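Local structure of nuclear inclusion protein A (Tobacco etch virus, 1Q31) at residues A[58-63]-A[112-117]; A[73-78]-A[194-199]; A[213-218]-A[236-241]. The protein is a 3C-type cysteine endopeptidase, with a two-domain, trypsin-like fold of antiparallel beta-barrels, that probably processes the viral polyprotein. The protein carries 1 engineered substitution. All blocks are in the same frame, centred on the assembly; numbering follows the deposited sequence.

Overall arrangement
From the N terminus, the chain first builds an antiparallel sheet, the N-terminal barrel, to which residues 58-63 and 73-78 belong. It then enters the second barrel, where residues 112-117 turn back on 58-63 in contact 1 and bring the two barrels together. Beyond helix 186-191, residues 194-199 return to the first sheet and pair with 73-78 in contact 2. Contacts 1 and 2 therefore cross along the chain; none of the three nests in another. Contact 3 follows in series: 213-218 pairs with 236-241, closing the loop 219-235, of which 223-234 is not modelled, and joining two parallel strands of the C-terminal barrel's sheet, about 28 Å from contact 1 between centres.

Contact 1 of 3, residues A[58-63]-A[112-117]; sequences QSLHGV and VTTNFQ
Gln58 sets its CG anti to the backbone N (chi1 -169°) and runs on extended, which carries its amide to the root of the Phe116 side chain; Phe116 in turn swings its ring back toward the Gln58 backbone. The contact bridges the two barrels of the trypsin-like fold: the end of a hairpin formed by strands 53-59 and 62-66 of the N-terminal barrel meets the end of strand 108-115 of the C-terminal barrel. The side chains of Gln58 and Phe116 run alongside each other in opposite senses, with the amide steeply turned against the ring, their planes 81° apart. OE1 of Gln58 lies 3.3 Å from CB of Phe116, while the far end of the ring approaches the main chain, where O of Gln58 lies obliquely by CE1 and CZ of Phe116. No hydrogen bond joins the two segments, which meet through van der Waals contact. His20 of strand 18-25 touches both Gln58 and Phe116.

The hairpin reverses through a type I beta turn from Ser59 to Gly62, closed by the bond from Gly62 N to Ser59 O (3.0 Å). Gly62 takes backbone angles at which a CB would press on the carbonyl O of His61. The turn presents Leu60, whose CG stands anti to its own carbonyl carbon (chi1 -68°); this brings the end of the side chain nearer to 112-117, and CD2 is the branch that touches. The leucine lies roughly perpendicular to the phenylalanine side chain. Leu60 also touches Ser16 of helix 12-16 and Met121, while Thr114 leans on Ser15 and Ile18. CD2 of Leu60 arrives at the edge of the Phe116 ring, near its plane, 3.6 Å from CE2, and the same methyl lies 4.1 Å from CG2 of Thr114.

Contact 2 of 3, residues A[73-78]-A[194-199]; sequences QQHLID and EAQQWV
An antiparallel beta bridge between Gln74 and Val199 adds the short strand 199-200 to the outer edge of strand 73-76, in the sheet of the N-terminal barrel. The two residues form a hydrogen-bonded pair: Gln74 N gives a nearly straight bond to Val199 O (2.7 Å, 175° at the hydrogen), and Val199 N returns one to Gln74 O (3.0 Å). Their side chains lie on the same face of the sheet, turned nearly square to each other, CG of Gln74 meeting CG2 of Val199 at 3.8 Å.

Before the bridge, Trp198 folds its indole against the strand. Chi1 of -57° sets the Trp198 indole beside the backbone N, and chi2 of 97° turns a face of its six-membered ring to CB of His75 in a CH-pi contact, 4.0 Å from CB to the ring centroid. Gln74 N sits at the ring's edge. Gln73 crosses the indole side chain, its OE1 3.6 Å from CB of Trp198. NE1 of Trp198 donates to Gln196 OE1 (3.0 Å), an oxygen lying close to the ring plane, and this bond helps set the turn of the indole. Arg86 of strand 83-86 also touches Trp198, and Leu189 of helix 186-191 touches His75. A segment arriving from the C-terminal barrel thus extends the first barrel's sheet by antiparallel edge-strand pairing.

Contact 3 of 3, residues A[213-218]-A[236-241]; sequences GHKVFM and NELVYS
Val216 and Val239, followed by Phe217 and Tyr240, form a parallel beta ladder between strands 214-217 and 239-241. Its backbone bonds run alternately: Val239 N to Lys215 O, Phe217 N to Val239 O (3.1 Å), and Ser241 N to Phe217 O (3.1 Å). CA-H...O contacts supplement them, from Val216 CA to Val239 O (3.4 Å) and from Tyr240 CA to Phe217 O.

One side-chain hydrogen bond extends the pairing before strand 239-241 begins. His214 ND1 donates to Glu237 O (3.3 Å, 149° at the hydrogen); the oxygen lies near the imidazole plane, and the donor comes in on a lone pair in the carbonyl plane. CB of Asn236 rests over one face of the same imidazole in a CH-pi contact, 3.5 Å from the ring centroid. NE2 of His214 bonds to Ser134 OG, so both ring nitrogens are held and the imidazole's rotation is fixed.

Side-chain packing falls on two faces. On one, CG2 of Val216 meets CG2 of Val239 at 3.5 Å, and CG1 of Val216, anti to the backbone N (chi1 -180°), makes a van der Waals contact with OG of Ser241. On the other, CD2 of Leu238 wedges in at the edge of the Phe217 ring, 3.5 Å from CE1, while also touching CB of Lys215, alongside which the leucine runs in the same direction.

The crystal structure shows the protein's C terminus bound within the active site, consistent with residues 236-241 lying there much like a peptide product. Tyr240 OH bonds to Asp148 and Asn174, and Glu237 OE1 to Tyr178 OH. Strand 239-241 is inserted between strand 163-170, antiparallel to it, and strand 214-217, which pairs beyond with antiparallel strand 208-211.

Contact 1 of 3, residues A[58-63]-A[112-117]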
ATOM      1  N   GLN A  58       2.744   9.694   9.241  1.00 87.76           N
ATOM      2  CA  GLN A  58       1.671  10.455   9.855  1.00 87.76           C
ATOM      3  C   GLN A  58       0.499   9.563  10.252  1.00 87.76           C
ATOM      4  O   GLN A  58      -0.419   9.359   9.465  1.00 87.76           O
ATOM      5  CB  GLN A  58       1.209  11.517   8.874  1.00109.64           C
ATOM      6  CG  GLN A  58       0.273  12.575   9.426  1.00109.64           C
ATOM      7  CD  GLN A  58      -0.088  13.599   8.346  1.00109.64           C
ATOM      8  OE1 GLN A  58      -1.147  13.504   7.704  1.00109.64           O
ATOM      9  NE2 GLN A  58       0.810  14.568   8.118  1.00109.64           N
ATOM     10  N   SER A  59       0.539   9.034  11.473  1.00 58.65           N
ATOM     11  CA  SER A  59      -0.509   8.156  11.997  1.00 58.65           C
ATOM     12  C   SER A  59      -1.494   8.933  12.854  1.00 58.65           C
ATOM     13  O   SER A  59      -1.390  10.147  12.965  1.00 58.65           O
ATOM     14  CB  SER A  59       0.119   7.038  12.832  1.00 84.80           C
ATOM     15  OG  SER A  59       1.069   7.555  13.744  1.00 84.80           O
ATOM     16  N   LEU A  60      -2.453   8.246  13.465  1.00 84.65           N
ATOM     17  CA  LEU A  60      -3.407   8.961  14.294  1.00 84.65           C
ATOM     18  C   LEU A  60      -2.714   9.395  15.584  1.00 84.65           C
ATOM     19  O   LEU A  60      -3.227  10.214  16.342  1.00 84.65           O
ATOM     20  CB  LEU A  60      -4.647   8.101  14.602  1.00 68.91           C
ATOM     21  CG  LEU A  60      -5.656   7.725  13.484  1.00 68.91           C
ATOM     22  CD1 LEU A  60      -6.946   7.245  14.151  1.00 68.91           C
ATOM     23  CD2 LEU A  60      -5.962   8.903  12.543  1.00 68.91           C
ATOM     24  N   HIS A  61      -1.528   8.842  15.811  1.00102.77           N
ATOM     25  CA  HIS A  61      -0.706   9.165  16.989  1.00102.77           C
ATOM     26  C   HIS A  61      -0.008  10.523  16.781  1.00102.77           C
ATOM     27  O   HIS A  61       0.539  11.115  17.718  1.00102.77           O
ATOM     28  CB  HIS A  61       0.382   8.105  17.168  1.00 89.50           C
ATOM     29  CG  HIS A  61      -0.130   6.700  17.132  1.00 89.50           C
ATOM     30  ND1 HIS A  61       0.661   5.630  16.763  1.00 89.50           N
ATOM     31  CD2 HIS A  61      -1.335   6.180  17.474  1.00 89.50           C
ATOM     32  CE1 HIS A  61      -0.032   4.511  16.886  1.00 89.50           C
ATOM     33  NE2 HIS A  61      -1.246   4.817  17.316  1.00 89.50           N
ATOM     34  N   GLY A  62      -0.009  10.997  15.539  1.00101.16           N
ATOM     35  CA  GLY A  62       0.638  12.256  15.243  1.00101.16           C
ATOM     36  C   GLY A  62       1.596  12.175  14.071  1.00101.16           C
ATOM     37  O   GLY A  62       1.337  11.510  13.081  1.00101.16           O
ATOM     38  N   VAL A  63       2.716  12.872  14.179  1.00 79.33           N
ATOM     39  CA  VAL A  63       3.687  12.871  13.111  1.00 79.33           C
ATOM     40  C   VAL A  63       5.070  12.534  13.616  1.00 79.33           C
ATOM     41  O   VAL A  63       5.649  13.265  14.413  1.00 79.33           O
ATOM     42  CB  VAL A  63       3.730  14.233  12.407  1.00 70.74           C
ATOM     43  CG1 VAL A  63       4.966  14.322  11.534  1.00 70.74           C
ATOM     44  CG2 VAL A  63       2.477  14.411  11.557  1.00 70.74           C
ATOM     45  N   VAL A 112     -10.551   1.956   1.301  1.00 47.50           N
ATOM     46  CA  VAL A 112     -10.707   2.604   2.618  1.00 47.50           C
ATOM     47  C   VAL A 112      -9.533   3.547   2.858  1.00 47.50           C
ATOM     48  O   VAL A 112      -8.400   3.196   2.569  1.00 47.50           O
ATOM     49  CB  VAL A 112     -10.763   1.536   3.753  1.00 28.89           C
ATOM     50  CG1 VAL A 112     -10.719   2.188   5.065  1.00 28.89           C
ATOM     51  CG2 VAL A 112     -12.041   0.734   3.680  1.00 28.89           C
ATOM     52  N   THR A 113      -9.808   4.741   3.379  1.00 43.44           N
ATOM     53  CA  THR A 113      -8.763   5.743   3.649  1.00 43.44           C
ATOM     54  C   THR A 113      -8.981   6.367   4.999  1.00 43.44           C
ATOM     55  O   THR A 113      -9.710   5.831   5.829  1.00 43.44           O
ATOM     56  CB  THR A 113      -8.829   6.888   2.684  1.00 46.87           C
ATOM     57  OG1 THR A 113      -9.229   6.399   1.405  1.00 46.87           O
ATOM     58  CG2 THR A 113      -7.497   7.559   2.578  1.00 46.87           C
ATOM     59  N   THR A 114      -8.366   7.523   5.204  1.00 65.31           N
ATOM     60  CA  THR A 114      -8.485   8.271   6.449  1.00 65.31           C
ATOM     61  C   THR A 114      -8.354   9.735   6.055  1.00 65.31           C
ATOM     62  O   THR A 114      -7.705  10.049   5.048  1.00 65.31           O
ATOM     63  CB  THR A 114      -7.343   7.939   7.445  1.00 67.43           C
ATOM     64  OG1 THR A 114      -7.458   6.582   7.880  1.00 67.43           O
ATOM     65  CG2 THR A 114      -7.409   8.852   8.656  1.00 67.43           C
ATOM     66  N   ASN A 115      -8.975  10.635   6.817  1.00143.19           N
ATOM     67  CA  ASN A 115      -8.848  12.056   6.492  1.00143.19           C
ATOM     68  C   ASN A 115      -7.716  12.593   7.341  1.00143.19           C
ATOM     69  O   ASN A 115      -7.726  12.428   8.570  1.00143.19           O
ATOM     70  CB  ASN A 115     -10.132  12.840   6.773  1.00119.66           C
ATOM     71  CG  ASN A 115     -10.115  14.217   6.107  1.00119.66           C
ATOM     72  OD1 ASN A 115      -9.940  14.319   4.890  1.00119.66           O
ATOM     73  ND2 ASN A 115     -10.291  15.277   6.900  1.00119.66           N
ATOM     74  N   PHE A 116      -6.750  13.232   6.684  1.00121.27           N
ATOM     75  CA  PHE A 116      -5.563  13.749   7.369  1.00121.27           C
ATOM     76  C   PHE A 116      -5.285  15.246   7.299  1.00121.27           C
ATOM     77  O   PHE A 116      -4.218  15.713   7.743  1.00121.27           O
ATOM     78  CB  PHE A 116      -4.325  12.971   6.879  1.00 95.66           C
ATOM     79  CG  PHE A 116      -4.056  11.706   7.652  1.00 95.66           C
ATOM     80  CD1 PHE A 116      -3.252  10.707   7.118  1.00 95.66           C
ATOM     81  CD2 PHE A 116      -4.584  11.529   8.939  1.00 95.66           C
ATOM     82  CE1 PHE A 116      -2.976   9.552   7.854  1.00 95.66           C
ATOM     83  CE2 PHE A 116      -4.313  10.375   9.684  1.00 95.66           C
ATOM     84  CZ  PHE A 116      -3.507   9.389   9.140  1.00 95.66           C
ATOM     85  N   GLN A 117      -6.225  16.000   6.740  1.00119.35           N
ATOM     86  CA  GLN A 117      -6.024  17.444   6.662  1.00119.35           C
ATOM     87  C   GLN A 117      -6.270  18.001   8.045  1.00119.35           C
ATOM     88  O   GLN A 117      -6.155  19.205   8.273  1.00119.35           O
ATOM     89  CB  GLN A 117      -6.966  18.077   5.637  1.00 74.09           C
ATOM     90  CG  GLN A 117      -6.443  17.922   4.216  1.00 74.09           C
ATOM     91  CD  GLN A 117      -5.044  18.520   4.064  1.00 74.09           C
ATOM     92  OE1 GLN A 117      -4.325  18.244   3.093  1.00 74.09           O
ATOM     93  NE2 GLN A 117      -4.658  19.351   5.028  1.00 74.09           N
TER

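Contact 2 of 3, residues A[73-78]-A[194-199]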
ATOM      1  N   GLN A  73      14.963  -0.786   8.119  1.00 44.64           N
ATOM      2  CA  GLN A  73      14.981  -2.212   7.815  1.00 44.64           C
ATOM      3  C   GLN A  73      13.797  -2.466   6.907  1.00 44.64           C
ATOM      4  O   GLN A  73      12.648  -2.228   7.275  1.00 44.64           O
ATOM      5  CB  GLN A  73      14.836  -3.028   9.106  1.00 76.29           C
ATOM      6  CG  GLN A  73      16.050  -2.977  10.011  1.00 76.29           C
ATOM      7  CD  GLN A  73      17.097  -3.999   9.624  1.00 76.29           C
ATOM      8  OE1 GLN A  73      16.975  -5.178   9.959  1.00 76.29           O
ATOM      9  NE2 GLN A  73      18.123  -3.558   8.899  1.00 76.29           N
ATOM     10  N   GLN A  74      14.073  -2.973   5.718  1.00 56.65           N
ATOM     11  CA  GLN A  74      13.014  -3.189   4.753  1.00 56.65           C
ATOM     12  C   GLN A  74      13.040  -4.574   4.170  1.00 56.65           C
ATOM     13  O   GLN A  74      14.107  -5.101   3.857  1.00 56.65           O
ATOM     14  CB  GLN A  74      13.154  -2.151   3.638  1.00 79.01           C
ATOM     15  CG  GLN A  74      14.583  -2.012   3.183  1.00 79.01           C
ATOM     16  CD  GLN A  74      14.815  -0.816   2.316  1.00 79.01           C
ATOM     17  OE1 GLN A  74      15.948  -0.521   1.954  1.00 79.01           O
ATOM     18  NE2 GLN A  74      13.745  -0.114   1.970  1.00 79.01           N
ATOM     19  N   HIS A  75      11.858  -5.162   4.028  1.00 56.95           N
ATOM     20  CA  HIS A  75      11.716  -6.493   3.449  1.00 56.95           C
ATOM     21  C   HIS A  75      10.885  -6.418   2.163  1.00 56.95           C
ATOM     22  O   HIS A  75       9.696  -6.088   2.203  1.00 56.95           O
ATOM     23  CB  HIS A  75      11.059  -7.442   4.459  1.00 55.83           C
ATOM     24  CG  HIS A  75      10.552  -8.724   3.860  1.00 55.83           C
ATOM     25  ND1 HIS A  75      10.312  -9.852   4.614  1.00 55.83           N
ATOM     26  CD2 HIS A  75      10.195  -9.043   2.591  1.00 55.83           C
ATOM     27  CE1 HIS A  75       9.831 -10.806   3.839  1.00 55.83           C
ATOM     28  NE2 HIS A  75       9.750 -10.340   2.607  1.00 55.83           N
ATOM     29  N   LEU A  76      11.512  -6.748   1.038  1.00 46.40           N
ATOM     30  CA  LEU A  76      10.845  -6.728  -0.251  1.00 46.40           C
ATOM     31  C   LEU A  76      10.012  -7.976  -0.541  1.00 46.40           C
ATOM     32  O   LEU A  76      10.387  -9.097  -0.202  1.00 46.40           O
ATOM     33  CB  LEU A  76      11.855  -6.560  -1.382  1.00 35.23           C
ATOM     34  CG  LEU A  76      13.168  -5.834  -1.116  1.00 35.23           C
ATOM     35  CD1 LEU A  76      13.883  -5.515  -2.420  1.00 35.23           C
ATOM     36  CD2 LEU A  76      12.873  -4.572  -0.380  1.00 35.23           C
ATOM     37  N   ILE A  77       8.874  -7.749  -1.183  1.00 51.50           N
ATOM     38  CA  ILE A  77       7.955  -8.796  -1.595  1.00 51.50           C
ATOM     39  C   ILE A  77       8.231  -9.103  -3.081  1.00 51.50           C
ATOM     40  O   ILE A  77       7.960  -8.293  -3.944  1.00 51.50           O
ATOM     41  CB  ILE A  77       6.521  -8.308  -1.438  1.00 53.25           C
ATOM     42  CG1 ILE A  77       6.251  -8.030   0.030  1.00 53.25           C
ATOM     43  CG2 ILE A  77       5.531  -9.350  -2.004  1.00 53.25           C
ATOM     44  CD1 ILE A  77       6.375  -9.280   0.883  1.00 53.25           C
ATOM     45  N   ASP A  78       8.769 -10.269  -3.392  1.00 61.72           N
ATOM     46  CA  ASP A  78       9.078 -10.571  -4.776  1.00 61.72           C
ATOM     47  C   ASP A  78       7.960 -10.501  -5.795  1.00 61.72           C
ATOM     48  O   ASP A  78       6.845 -10.980  -5.566  1.00 61.72           O
ATOM     49  CB  ASP A  78       9.764 -11.921  -4.849  1.00 92.11           C
ATOM     50  CG  ASP A  78      11.254 -11.789  -4.766  1.00 92.11           C
ATOM     51  OD1 ASP A  78      11.901 -11.837  -5.853  1.00 92.11           O
ATOM     52  OD2 ASP A  78      11.764 -11.602  -3.620  1.00 92.11           O
ATOM     53  N   GLU A 194      10.987 -14.915  10.612  1.00 86.41           N
ATOM     54  CA  GLU A 194      11.940 -15.874  10.072  1.00 86.41           C
ATOM     55  C   GLU A 194      11.864 -15.802   8.558  1.00 86.41           C
ATOM     56  O   GLU A 194      12.894 -15.796   7.874  1.00 86.41           O
ATOM     57  CB  GLU A 194      11.593 -17.296  10.552  1.00109.18           C
ATOM     58  CG  GLU A 194      12.762 -18.048  11.177  1.00109.18           C
ATOM     59  CD  GLU A 194      13.402 -17.286  12.361  1.00109.18           C
ATOM     60  OE1 GLU A 194      12.669 -16.961  13.339  1.00109.18           O
ATOM     61  OE2 GLU A 194      14.632 -17.016  12.312  1.00109.18           O
ATOM     62  N   ALA A 195      10.637 -15.754   8.040  1.00 87.72           N
ATOM     63  CA  ALA A 195      10.427 -15.670   6.598  1.00 87.72           C
ATOM     64  C   ALA A 195      10.722 -14.225   6.170  1.00 87.72           C
ATOM     65  O   ALA A 195      10.704 -13.876   4.987  1.00 87.72           O
ATOM     66  CB  ALA A 195       8.991 -16.060   6.250  1.00 80.21           C
ATOM     67  N   GLN A 196      10.996 -13.392   7.163  1.00 85.10           N
ATOM     68  CA  GLN A 196      11.322 -12.005   6.924  1.00 85.10           C
ATOM     69  C   GLN A 196      12.792 -11.966   6.511  1.00 85.10           C
ATOM     70  O   GLN A 196      13.667 -12.473   7.216  1.00 85.10           O
ATOM     71  CB  GLN A 196      11.102 -11.193   8.203  1.00 80.27           C
ATOM     72  CG  GLN A 196       9.661 -11.187   8.706  1.00 80.27           C
ATOM     73  CD  GLN A 196       9.564 -10.779  10.162  1.00 80.27           C
ATOM     74  OE1 GLN A 196      10.494 -10.190  10.715  1.00 80.27           O
ATOM     75  NE2 GLN A 196       8.438 -11.086  10.789  1.00 80.27           N
ATOM     76  N   GLN A 197      13.063 -11.375   5.355  1.00 53.67           N
ATOM     77  CA  GLN A 197      14.425 -11.282   4.858  1.00 53.67           C
ATOM     78  C   GLN A 197      14.802  -9.799   4.764  1.00 53.67           C
ATOM     79  O   GLN A 197      14.774  -9.200   3.687  1.00 53.67           O
ATOM     80  CB  GLN A 197      14.496 -11.964   3.497  1.00 46.77           C
ATOM     81  CG  GLN A 197      15.832 -11.945   2.829  1.00 46.77           C
ATOM     82  CD  GLN A 197      15.759 -12.505   1.430  1.00 46.77           C
ATOM     83  OE1 GLN A 197      16.755 -12.569   0.722  1.00 46.77           O
ATOM     84  NE2 GLN A 197      14.569 -12.906   1.017  1.00 46.77           N
ATOM     85  N   TRP A 198      15.160  -9.216   5.905  1.00 64.07           N
ATOM     86  CA  TRP A 198      15.512  -7.808   5.966  1.00 64.07           C
ATOM     87  C   TRP A 198      16.781  -7.379   5.249  1.00 64.07           C
ATOM     88  O   TRP A 198      17.717  -8.153   5.098  1.00 64.07           O
ATOM     89  CB  TRP A 198      15.583  -7.373   7.419  1.00 65.19           C
ATOM     90  CG  TRP A 198      14.295  -7.640   8.136  1.00 65.19           C
ATOM     91  CD1 TRP A 198      13.994  -8.719   8.914  1.00 65.19           C
ATOM     92  CD2 TRP A 198      13.100  -6.849   8.070  1.00 65.19           C
ATOM     93  NE1 TRP A 198      12.686  -8.653   9.337  1.00 65.19           N
ATOM     94  CE2 TRP A 198      12.115  -7.515   8.836  1.00 65.19           C
ATOM     95  CE3 TRP A 198      12.767  -5.640   7.436  1.00 65.19           C
ATOM     96  CZ2 TRP A 198      10.821  -7.022   8.981  1.00 65.19           C
ATOM     97  CZ3 TRP A 198      11.484  -5.150   7.576  1.00 65.19           C
ATOM     98  CH2 TRP A 198      10.522  -5.839   8.348  1.00 65.19           C
ATOM     99  N   VAL A 199      16.760  -6.141   4.765  1.00 63.32           N
ATOM    100  CA  VAL A 199      17.880  -5.480   4.100  1.00 63.32           C
ATOM    101  C   VAL A 199      17.579  -4.019   4.415  1.00 63.32           C
ATOM    102  O   VAL A 199      16.546  -3.716   5.021  1.00 63.32           O
ATOM    103  CB  VAL A 199      17.897  -5.636   2.541  1.00 46.51           C
ATOM    104  CG1 VAL A 199      17.851  -7.087   2.140  1.00 46.51           C
ATOM    105  CG2 VAL A 199      16.750  -4.857   1.930  1.00 46.51           C
TER

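Contact 3 of 3, residues A[213-218]-A[236-241]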
ATOM      1  N   GLY A 213       3.179  -8.579 -15.067  1.00 71.52           N
ATOM      2  CA  GLY A 213       2.801  -8.522 -16.462  1.00 71.52           C
ATOM      3  C   GLY A 213       2.837  -7.152 -17.113  1.00 71.52           C
ATOM      4  O   GLY A 213       3.028  -7.049 -18.315  1.00 71.52           O
ATOM      5  N   HIS A 214       2.664  -6.079 -16.357  1.00 55.88           N
ATOM      6  CA  HIS A 214       2.665  -4.760 -16.987  1.00 55.88           C
ATOM      7  C   HIS A 214       3.914  -3.948 -16.717  1.00 55.88           C
ATOM      8  O   HIS A 214       4.670  -4.217 -15.773  1.00 55.88           O
ATOM      9  CB  HIS A 214       1.465  -3.925 -16.520  1.00 80.13           C
ATOM     10  CG  HIS A 214       0.225  -4.720 -16.270  1.00 80.13           C
ATOM     11  ND1 HIS A 214      -1.027  -4.282 -16.653  1.00 80.13           N
ATOM     12  CD2 HIS A 214       0.033  -5.903 -15.637  1.00 80.13           C
ATOM     13  CE1 HIS A 214      -1.935  -5.160 -16.265  1.00 80.13           C
ATOM     14  NE2 HIS A 214      -1.318  -6.154 -15.647  1.00 80.13           N
ATOM     15  N   LYS A 215       4.117  -2.937 -17.554  1.00 85.70           N
ATOM     16  CA  LYS A 215       5.249  -2.049 -17.383  1.00 85.70           C
ATOM     17  C   LYS A 215       4.722  -0.959 -16.466  1.00 85.70           C
ATOM     18  O   LYS A 215       3.584  -0.519 -16.613  1.00 85.70           O
ATOM     19  CB  LYS A 215       5.693  -1.451 -18.717  1.00 85.23           C
ATOM     20  CG  LYS A 215       6.958  -0.624 -18.604  1.00 85.23           C
ATOM     21  CD  LYS A 215       7.425  -0.146 -19.952  1.00 85.23           C
ATOM     22  CE  LYS A 215       8.792   0.490 -19.846  1.00 85.23           C
ATOM     23  NZ  LYS A 215       9.247   1.013 -21.161  1.00 85.23           N
ATOM     24  N   VAL A 216       5.548  -0.534 -15.518  1.00 68.86           N
ATOM     25  CA  VAL A 216       5.152   0.475 -14.554  1.00 68.86           C
ATOM     26  C   VAL A 216       6.148   1.631 -14.520  1.00 68.86           C
ATOM     27  O   VAL A 216       7.350   1.432 -14.347  1.00 68.86           O
ATOM     28  CB  VAL A 216       5.040  -0.161 -13.150  1.00 78.20           C
ATOM     29  CG1 VAL A 216       4.627   0.878 -12.140  1.00 78.20           C
ATOM     30  CG2 VAL A 216       4.042  -1.316 -13.178  1.00 78.20           C
ATOM     31  N   PHE A 217       5.644   2.846 -14.706  1.00 78.62           N
ATOM     32  CA  PHE A 217       6.493   4.034 -14.681  1.00 78.62           C
ATOM     33  C   PHE A 217       6.209   4.699 -13.357  1.00 78.62           C
ATOM     34  O   PHE A 217       5.060   4.725 -12.927  1.00 78.62           O
ATOM     35  CB  PHE A 217       6.130   4.983 -15.825  1.00 98.62           C
ATOM     36  CG  PHE A 217       6.191   4.344 -17.184  1.00 98.62           C
ATOM     37  CD1 PHE A 217       5.346   3.279 -17.511  1.00 98.62           C
ATOM     38  CD2 PHE A 217       7.104   4.787 -18.137  1.00 98.62           C
ATOM     39  CE1 PHE A 217       5.415   2.668 -18.763  1.00 98.62           C
ATOM     40  CE2 PHE A 217       7.178   4.182 -19.392  1.00 98.62           C
ATOM     41  CZ  PHE A 217       6.335   3.123 -19.704  1.00 98.62           C
ATOM     42  N   MET A 218       7.233   5.232 -12.700  1.00 96.01           N
ATOM     43  CA  MET A 218       7.010   5.879 -11.408  1.00 96.01           C
ATOM     44  C   MET A 218       6.145   7.131 -11.555  1.00 96.01           C
ATOM     45  O   MET A 218       5.796   7.771 -10.557  1.00 96.01           O
ATOM     46  CB  MET A 218       8.336   6.230 -10.724  1.00 98.08           C
ATOM     47  CG  MET A 218       9.312   5.055 -10.660  1.00 98.08           C
ATOM     48  SD  MET A 218       8.735   3.553  -9.818  1.00 98.08           S
ATOM     49  CE  MET A 218       7.833   2.638 -11.174  1.00 98.08           C
ATOM     50  N   ASN A 236      -0.431  -6.949 -21.548  1.00 96.54           N
ATOM     51  CA  ASN A 236      -1.269  -5.892 -20.931  1.00 96.54           C
ATOM     52  C   ASN A 236      -0.869  -4.411 -21.081  1.00 96.54           C
ATOM     53  O   ASN A 236       0.239  -4.085 -21.504  1.00 96.54           O
ATOM     54  CB  ASN A 236      -1.445  -6.217 -19.453  1.00107.12           C
ATOM     55  CG  ASN A 236      -1.054  -7.639 -19.136  1.00107.12           C
ATOM     56  OD1 ASN A 236       0.125  -7.967 -19.102  1.00107.12           O
ATOM     57  ND2 ASN A 236      -2.043  -8.498 -18.923  1.00107.12           N
ATOM     58  N   GLU A 237      -1.780  -3.520 -20.700  1.00 77.84           N
ATOM     59  CA  GLU A 237      -1.548  -2.087 -20.834  1.00 77.84           C
ATOM     60  C   GLU A 237      -0.603  -1.403 -19.858  1.00 77.84           C
ATOM     61  O   GLU A 237      -0.522  -1.764 -18.687  1.00 77.84           O
ATOM     62  CB  GLU A 237      -2.885  -1.337 -20.821  1.00 93.67           C
ATOM     63  CG  GLU A 237      -3.670  -1.371 -19.498  1.00 93.67           C
ATOM     64  CD  GLU A 237      -4.664  -0.210 -19.386  1.00 93.67           C
ATOM     65  OE1 GLU A 237      -5.497  -0.192 -18.454  1.00 93.67           O
ATOM     66  OE2 GLU A 237      -4.605   0.695 -20.245  1.00 93.67           O
ATOM     67  N   LEU A 238       0.112  -0.401 -20.360  1.00 87.11           N
ATOM     68  CA  LEU A 238       1.036   0.367 -19.540  1.00 87.11           C
ATOM     69  C   LEU A 238       0.271   0.914 -18.337  1.00 87.11           C
ATOM     70  O   LEU A 238      -0.960   1.013 -18.375  1.00 87.11           O
ATOM     71  CB  LEU A 238       1.607   1.558 -20.318  1.00105.94           C
ATOM     72  CG  LEU A 238       2.533   1.412 -21.524  1.00105.94           C
ATOM     73  CD1 LEU A 238       2.884   2.799 -22.071  1.00105.94           C
ATOM     74  CD2 LEU A 238       3.792   0.682 -21.103  1.00105.94           C
ATOM     75  N   VAL A 239       1.005   1.274 -17.283  1.00 77.12           N
ATOM     76  CA  VAL A 239       0.424   1.840 -16.066  1.00 77.12           C
ATOM     77  C   VAL A 239       1.476   2.668 -15.350  1.00 77.12           C
ATOM     78  O   VAL A 239       2.674   2.535 -15.622  1.00 77.12           O
ATOM     79  CB  VAL A 239      -0.032   0.756 -15.077  1.00 85.46           C
ATOM     80  CG1 VAL A 239      -1.130  -0.088 -15.679  1.00 85.46           C
ATOM     81  CG2 VAL A 239       1.160  -0.099 -14.686  1.00 85.46           C
ATOM     82  N   TYR A 240       1.023   3.528 -14.443  1.00 68.76           N
ATOM     83  CA  TYR A 240       1.935   4.343 -13.661  1.00 68.76           C
ATOM     84  C   TYR A 240       1.517   4.212 -12.204  1.00 68.76           C
ATOM     85  O   TYR A 240       0.348   3.972 -11.898  1.00 68.76           O
ATOM     86  CB  TYR A 240       1.929   5.811 -14.140  1.00 80.52           C
ATOM     87  CG  TYR A 240       0.740   6.641 -13.732  1.00 80.52           C
ATOM     88  CD1 TYR A 240       0.870   7.646 -12.763  1.00 80.52           C
ATOM     89  CD2 TYR A 240      -0.514   6.421 -14.297  1.00 80.52           C
ATOM     90  CE1 TYR A 240      -0.219   8.414 -12.357  1.00 80.52           C
ATOM     91  CE2 TYR A 240      -1.623   7.181 -13.899  1.00 80.52           C
ATOM     92  CZ  TYR A 240      -1.467   8.179 -12.923  1.00 80.52           C
ATOM     93  OH  TYR A 240      -2.557   8.921 -12.505  1.00 80.52           O
ATOM     94  N   SER A 241       2.493   4.318 -11.311  1.00 75.10           N
ATOM     95  CA  SER A 241       2.253   4.205  -9.884  1.00 75.10           C
ATOM     96  C   SER A 241       1.664   5.490  -9.346  1.00 75.10           C
ATOM     97  O   SER A 241       2.154   6.573  -9.634  1.00 75.10           O
ATOM     98  CB  SER A 241       3.568   3.893  -9.155  1.00 78.04           C
ATOM     99  OG  SER A 241       3.877   2.509  -9.193  1.00 78.04           O
TER